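Hydrazine synthase subunit alpha (Candidatus Kuenenia stuttgartiensis, PDB 5C2V) forms the part of the hydrazine synthase complex that condenses hydroxylamine, made in the gamma subunit, with ammonia to yield hydrazine. Local coordinates at residues 332-340 / 350-358; 280-288 / 300-309. One frame throughout, in Å; residues are numbered along the deposited sequence.

Contact 1: residues 332-340 / 350-358. With CA (calcium ion), chain B.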
# COMPACT_ATOMS: atom_id res chain seq x y z
N LYS D 332 -19.26 14.87 1.74
CA LYS D 332 -19.14 16.11 1.00
C LYS D 332 -19.53 17.34 1.83
O LYS D 332 -19.32 18.47 1.39
CB LYS D 332 -19.99 16.04 -0.27
CG LYS D 332 -19.26 15.40 -1.44
CD LYS D 332 -20.20 14.66 -2.37
CE LYS D 332 -19.57 13.36 -2.85
NZ LYS D 332 -20.45 12.18 -2.61
N ASP D 333 -20.10 17.12 3.01
CA ASP D 333 -20.38 18.21 3.93
C ASP D 333 -19.32 18.37 5.03
O ASP D 333 -19.36 19.32 5.81
CB ASP D 333 -21.75 18.02 4.58
CG ASP D 333 -21.93 16.63 5.17
OD1 ASP D 333 -21.11 16.23 6.03
OD2 ASP D 333 -22.90 15.94 4.78
N GLY D 334 -18.37 17.44 5.08
CA GLY D 334 -17.33 17.47 6.10
C GLY D 334 -17.79 17.07 7.50
O GLY D 334 -17.01 17.14 8.45
N GLY D 335 -19.05 16.64 7.62
CA GLY D 335 -19.59 16.25 8.91
C GLY D 335 -19.25 14.83 9.29
O GLY D 335 -18.74 14.06 8.48
N LEU D 336 -19.54 14.47 10.54
CA LEU D 336 -19.28 13.12 11.03
C LEU D 336 -20.56 12.32 11.25
O LEU D 336 -21.52 12.82 11.86
CB LEU D 336 -18.47 13.17 12.33
CG LEU D 336 -17.03 13.67 12.23
CD1 LEU D 336 -16.34 13.61 13.58
CD2 LEU D 336 -16.26 12.88 11.19
N TYR D 337 -20.57 11.09 10.75
CA TYR D 337 -21.74 10.22 10.85
C TYR D 337 -21.48 9.02 11.76
O TYR D 337 -20.35 8.53 11.86
CB TYR D 337 -22.15 9.73 9.46
CG TYR D 337 -22.73 10.79 8.56
CD1 TYR D 337 -21.90 11.70 7.90
CD2 TYR D 337 -24.10 10.89 8.35
CE1 TYR D 337 -22.43 12.67 7.07
CE2 TYR D 337 -24.63 11.86 7.52
CZ TYR D 337 -23.79 12.74 6.88
OH TYR D 337 -24.31 13.71 6.06
N ARG D 338 -22.54 8.55 12.41
CA ARG D 338 -22.46 7.36 13.24
C ARG D 338 -23.85 6.73 13.42
O ARG D 338 -24.87 7.40 13.24
CB ARG D 338 -21.85 7.68 14.61
CG ARG D 338 -22.75 8.53 15.49
CD ARG D 338 -22.02 9.10 16.70
NE ARG D 338 -21.53 8.07 17.60
CZ ARG D 338 -20.98 8.32 18.79
NH1 ARG D 338 -20.85 9.57 19.21
NH2 ARG D 338 -20.56 7.32 19.55
N SER D 339 -23.86 5.45 13.75
CA SER D 339 -25.08 4.71 14.07
C SER D 339 -26.21 4.84 13.04
O SER D 339 -27.26 5.40 13.34
CB SER D 339 -25.60 5.15 15.44
OG SER D 339 -24.58 5.07 16.42
N PRO D 340 -25.99 4.33 11.82
CA PRO D 340 -27.06 4.36 10.81
C PRO D 340 -28.12 3.30 11.08
O PRO D 340 -27.77 2.20 11.52
CB PRO D 340 -26.31 4.08 9.51
CG PRO D 340 -25.17 3.22 9.92
CD PRO D 340 -24.77 3.68 11.30
N VAL D 350 -30.00 8.43 10.95
CA VAL D 350 -28.56 8.54 11.17
C VAL D 350 -28.24 9.51 12.31
O VAL D 350 -28.98 10.46 12.55
CB VAL D 350 -27.83 9.00 9.90
CG1 VAL D 350 -27.95 7.95 8.80
CG2 VAL D 350 -28.37 10.34 9.42
N SER D 351 -27.13 9.25 13.00
CA SER D 351 -26.63 10.22 13.96
C SER D 351 -25.56 11.06 13.28
O SER D 351 -24.60 10.53 12.72
CB SER D 351 -26.07 9.53 15.21
OG SER D 351 -25.54 10.48 16.11
N TYR D 352 -25.74 12.37 13.32
CA TYR D 352 -24.94 13.27 12.50
C TYR D 352 -24.49 14.49 13.28
O TYR D 352 -25.29 15.14 13.96
CB TYR D 352 -25.74 13.68 11.27
CG TYR D 352 -25.13 14.78 10.43
CD1 TYR D 352 -24.00 14.55 9.66
CD2 TYR D 352 -25.71 16.04 10.39
CE1 TYR D 352 -23.45 15.55 8.89
CE2 TYR D 352 -25.16 17.05 9.61
CZ TYR D 352 -24.03 16.80 8.86
OH TYR D 352 -23.49 17.80 8.09
N ALA D 353 -23.20 14.79 13.20
CA ALA D 353 -22.70 16.06 13.69
C ALA D 353 -22.06 16.82 12.54
O ALA D 353 -20.98 16.46 12.07
CB ALA D 353 -21.70 15.85 14.81
N GLU D 354 -22.74 17.87 12.08
CA GLU D 354 -22.22 18.72 11.02
C GLU D 354 -20.91 19.35 11.45
O GLU D 354 -19.83 18.99 11.00
CB GLU D 354 -23.24 19.81 10.66
CG GLU D 354 -22.86 20.67 9.47
CD GLU D 354 -23.88 21.77 9.22
OE1 GLU D 354 -24.78 21.95 10.07
OE2 GLU D 354 -23.79 22.44 8.17
N ARG D 355 -21.05 20.32 12.34
CA ARG D 355 -19.92 20.99 12.97
C ARG D 355 -19.61 20.44 14.35
O ARG D 355 -18.96 21.11 15.13
CB ARG D 355 -20.13 22.50 12.99
CG ARG D 355 -19.63 23.11 11.68
CD ARG D 355 -18.32 22.43 11.26
NE ARG D 355 -17.98 22.62 9.85
CZ ARG D 355 -18.02 21.65 8.94
NH1 ARG D 355 -18.39 20.42 9.29
NH2 ARG D 355 -17.70 21.90 7.68
N GLY D 356 -20.14 19.26 14.68
CA GLY D 356 -19.73 18.58 15.89
C GLY D 356 -20.70 18.34 17.03
O GLY D 356 -20.34 17.69 18.02
N ASP D 357 -21.92 18.85 16.93
CA ASP D 357 -22.97 18.41 17.84
C ASP D 357 -23.77 17.28 17.20
O ASP D 357 -24.48 17.49 16.22
CB ASP D 357 -23.90 19.57 18.22
CG ASP D 357 -24.81 19.23 19.38
OD1 ASP D 357 -24.35 18.53 20.31
OD2 ASP D 357 -25.98 19.66 19.37
N PHE D 358 -23.64 16.07 17.76
CA PHE D 358 -24.33 14.90 17.22
C PHE D 358 -25.82 14.93 17.53
O PHE D 358 -26.23 15.22 18.66
CB PHE D 358 -23.71 13.61 17.78
CG PHE D 358 -22.49 13.15 17.04
CD1 PHE D 358 -22.60 12.60 15.77
CD2 PHE D 358 -21.23 13.25 17.61
CE1 PHE D 358 -21.48 12.17 15.08
CE2 PHE D 358 -20.11 12.82 16.93
CZ PHE D 358 -20.23 12.28 15.67
CA CA B . -27.06 16.80 20.19
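Leu336 and Ala353 form one hydrogen-bonded pair of an antiparallel ladder and Arg338 and Ser351 the next; the short strands 336-340 and 350-353 run at 162° to each other, their axes 4.8 Å apart at closest approach. Leu336 N gives to Ala353 O at 2.9 Å, and the other three bonds of the two pairs are of the same length. Between them, Tyr337 and Tyr352 sit across from each other as a non-hydrogen-bonded pair. Tyr352 swings its CG anti to the backbone N (chi1 171°), which brings CD1 over one face of the Tyr337 ring, 3.3 Å from CZ, with the ring planes oblique at 43°. Asp333 OD2 takes the Tyr337 hydroxyl on its syn side at 2.9 Å, while OD1 receives Gly335 N in an Asx turn. On the other face of the sheet, Arg338 lays CD over the Phe358 ring, 3.7 Å from its centroid, a CH-pi contact; Ala353 CB covers the opposite ring face. The guanidinium carries on to a salt bridge with Asp44. Phe358 O binds calcium at 2.4 Å, together with Asp376, Asp377, Trp380 and Asp382. This is the beta hairpin of the two leading strands in a four-stranded antiparallel blade of the six-bladed beta-propeller.

Contact 2: residues 280-288 / 300-309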
# COMPACT_ATOMS: atom_id res chain seq x y z
N ILE D 280 -11.35 -2.03 -0.91
CA ILE D 280 -11.32 -0.61 -0.59
C ILE D 280 -11.41 -0.33 0.92
O ILE D 280 -12.05 -1.08 1.66
CB ILE D 280 -12.47 0.13 -1.33
CG1 ILE D 280 -12.40 -0.18 -2.83
CG2 ILE D 280 -12.41 1.63 -1.10
CD1 ILE D 280 -13.45 0.53 -3.65
N GLY D 281 -10.77 0.75 1.35
CA GLY D 281 -10.85 1.22 2.73
C GLY D 281 -9.61 1.04 3.58
O GLY D 281 -9.45 1.74 4.58
N GLY D 282 -8.70 0.15 3.18
CA GLY D 282 -7.43 0.02 3.86
C GLY D 282 -7.52 -0.24 5.36
O GLY D 282 -8.12 -1.23 5.79
N THR D 283 -6.93 0.65 6.14
CA THR D 283 -6.90 0.52 7.60
C THR D 283 -8.09 1.18 8.28
O THR D 283 -8.15 1.24 9.51
CB THR D 283 -5.61 1.12 8.19
OG1 THR D 283 -5.48 2.48 7.77
CG2 THR D 283 -4.39 0.33 7.73
N SER D 284 -9.03 1.70 7.49
CA SER D 284 -10.22 2.33 8.04
C SER D 284 -11.01 1.37 8.92
O SER D 284 -11.07 0.17 8.63
CB SER D 284 -11.13 2.85 6.92
OG SER D 284 -10.47 3.83 6.13
N GLY D 285 -11.59 1.88 9.99
CA GLY D 285 -12.42 1.06 10.85
C GLY D 285 -13.78 0.84 10.21
O GLY D 285 -14.33 1.75 9.59
N ARG D 286 -14.33 -0.36 10.35
CA ARG D 286 -15.67 -0.63 9.85
C ARG D 286 -16.55 -1.11 10.99
O ARG D 286 -16.35 -2.20 11.52
CB ARG D 286 -15.63 -1.67 8.72
CG ARG D 286 -14.56 -1.39 7.67
CD ARG D 286 -14.54 -2.45 6.59
NE ARG D 286 -13.25 -2.52 5.91
CZ ARG D 286 -12.96 -1.88 4.79
NH1 ARG D 286 -13.87 -1.12 4.19
NH2 ARG D 286 -11.75 -2.00 4.25
N SER D 287 -17.53 -0.29 11.38
CA SER D 287 -18.35 -0.64 12.54
C SER D 287 -19.83 -0.29 12.35
O SER D 287 -20.19 0.43 11.42
CB SER D 287 -17.82 0.06 13.79
OG SER D 287 -18.01 1.46 13.71
N GLN D 288 -20.66 -0.81 13.24
CA GLN D 288 -22.09 -0.51 13.27
C GLN D 288 -22.77 -0.84 11.94
O GLN D 288 -23.56 -0.06 11.42
CB GLN D 288 -22.31 0.97 13.63
CG GLN D 288 -21.68 1.36 14.96
CD GLN D 288 -21.53 2.86 15.12
OE1 GLN D 288 -22.12 3.64 14.38
NE2 GLN D 288 -20.72 3.28 16.09
N TYR D 300 -22.46 0.70 6.56
CA TYR D 300 -21.62 0.70 7.75
C TYR D 300 -20.86 2.00 7.94
O TYR D 300 -20.70 2.80 7.01
CB TYR D 300 -20.63 -0.47 7.69
CG TYR D 300 -19.67 -0.43 6.52
CD1 TYR D 300 -20.08 -0.82 5.24
CD2 TYR D 300 -18.35 -0.03 6.69
CE1 TYR D 300 -19.20 -0.79 4.17
CE2 TYR D 300 -17.47 -0.00 5.62
CZ TYR D 300 -17.90 -0.38 4.37
OH TYR D 300 -17.03 -0.36 3.31
N VAL D 301 -20.41 2.21 9.17
CA VAL D 301 -19.60 3.37 9.50
C VAL D 301 -18.15 3.08 9.17
O VAL D 301 -17.54 2.15 9.72
CB VAL D 301 -19.72 3.74 11.00
CG1 VAL D 301 -18.66 4.76 11.38
CG2 VAL D 301 -21.12 4.26 11.30
N GLU D 302 -17.61 3.89 8.26
CA GLU D 302 -16.21 3.80 7.89
C GLU D 302 -15.45 4.94 8.57
O GLU D 302 -15.58 6.10 8.18
CB GLU D 302 -16.05 3.87 6.37
CG GLU D 302 -14.71 3.38 5.85
CD GLU D 302 -14.61 3.48 4.34
OE1 GLU D 302 -14.72 2.44 3.66
OE2 GLU D 302 -14.42 4.60 3.83
N SER D 303 -14.68 4.58 9.58
CA SER D 303 -13.93 5.55 10.37
C SER D 303 -12.53 5.73 9.82
O SER D 303 -11.87 4.75 9.46
CB SER D 303 -13.88 5.13 11.83
OG SER D 303 -13.18 3.91 11.99
N PRO D 304 -12.06 6.99 9.76
CA PRO D 304 -10.71 7.35 9.33
C PRO D 304 -9.64 6.60 10.10
O PRO D 304 -8.62 6.20 9.54
CB PRO D 304 -10.64 8.85 9.62
CG PRO D 304 -12.05 9.31 9.59
CD PRO D 304 -12.85 8.17 10.14
N TYR D 305 -9.89 6.40 11.39
CA TYR D 305 -8.97 5.68 12.25
C TYR D 305 -9.57 4.34 12.65
O TYR D 305 -10.79 4.21 12.77
CB TYR D 305 -8.62 6.51 13.49
CG TYR D 305 -8.21 7.93 13.16
CD1 TYR D 305 -6.91 8.23 12.76
CD2 TYR D 305 -9.12 8.98 13.23
CE1 TYR D 305 -6.53 9.52 12.45
CE2 TYR D 305 -8.75 10.27 12.92
CZ TYR D 305 -7.46 10.54 12.54
OH TYR D 305 -7.09 11.83 12.23
N MET D 306 -8.71 3.35 12.85
CA MET D 306 -9.14 1.98 13.11
C MET D 306 -9.92 1.85 14.42
O MET D 306 -10.80 0.99 14.55
CB MET D 306 -7.93 1.05 13.12
CG MET D 306 -8.25 -0.42 13.30
SD MET D 306 -6.82 -1.48 13.01
CE MET D 306 -6.52 -1.18 11.27
N ASN D 307 -9.60 2.70 15.39
CA ASN D 307 -10.21 2.60 16.72
C ASN D 307 -11.41 3.52 16.92
O ASN D 307 -11.98 3.57 18.01
CB ASN D 307 -9.15 2.90 17.79
CG ASN D 307 -9.24 1.95 18.97
OD1 ASN D 307 -9.61 0.78 18.82
ND2 ASN D 307 -8.90 2.44 20.15
N TRP D 308 -11.81 4.24 15.88
CA TRP D 308 -12.89 5.22 16.00
C TRP D 308 -14.26 4.64 15.67
O TRP D 308 -14.41 3.82 14.77
CB TRP D 308 -12.62 6.43 15.09
CG TRP D 308 -11.76 7.47 15.73
CD1 TRP D 308 -10.80 7.28 16.69
CD2 TRP D 308 -11.78 8.88 15.46
NE1 TRP D 308 -10.23 8.48 17.02
CE2 TRP D 308 -10.81 9.48 16.29
CE3 TRP D 308 -12.53 9.69 14.60
CZ2 TRP D 308 -10.56 10.85 16.28
CZ3 TRP D 308 -12.28 11.06 14.59
CH2 TRP D 308 -11.31 11.62 15.43
N GLY D 309 -15.27 5.09 16.41
CA GLY D 309 -16.64 4.66 16.20
C GLY D 309 -17.46 5.66 15.41
O GLY D 309 -18.65 5.45 15.16
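Arg286 lies alongside the Tyr300 ring, pointing the same way, with CB 3.8 Å from CD2 of Tyr300 and CG and CD running on beside CE2. Its chain is extended from CG to NE, and this carries the guanidinium past the end of the tyrosine, where NH1 makes a weak bond to Tyr300 OH at 3.4 Å. Glu302 flanks the same arginine; OE1 stands 3.7 Å from Arg286 NH1, a long salt bridge, with the carboxylate and guanidinium planes 77° apart. The stronger partner of Glu302 is Lys328. Arg286 NH2 turns back to Ile280 O at 2.8 Å, tying the arginine to the chain ahead of its own strand. Strands 285-287 and 300-303 are paired antiparallel as the first two strands of a four-stranded propeller blade, with backbone bonds joining Gly285 to Ser303 and Ser287 to Val301. On the other face of this hairpin, Ser303 OG sits 3.2 Å from Gly285 CA and bonds to Tyr305 O, which also accepts from Trp308 N in a type I turn. A type II' turn leads into the first strand, and there Met306, bent at chi3, sets CE 3.4 Å from Thr283 O. At the far end of the ladder, Gln288 crosses Val301 obliquely, OE1 3.3 Å from CG2, and NE2 reaches Gly309 O weakly; Gln288 OE1 also probably accepts from Ser339 N.

Contacts 1 and 2 are the leading hairpins of two successive propeller blades, their centres about 15 Å apart. The two hairpins touch through Gln288 and through Val301, which packs on Pro340. Contact 1 is the more buried, although its centre is farther from that of the chain, and it rests on aromatic rings, with one backbone carbonyl among the five ligands of a calcium ion. Contact 2 is only partly buried, its ladder flanked by polar side chains and turns. In both, the firmer ion pairs go to residues outside the segments. Both also touch the second alpha subunit: Arg355 NH2 bonds to the backbone O of Asp44 of that subunit, while Trp308 packs on its Gly334.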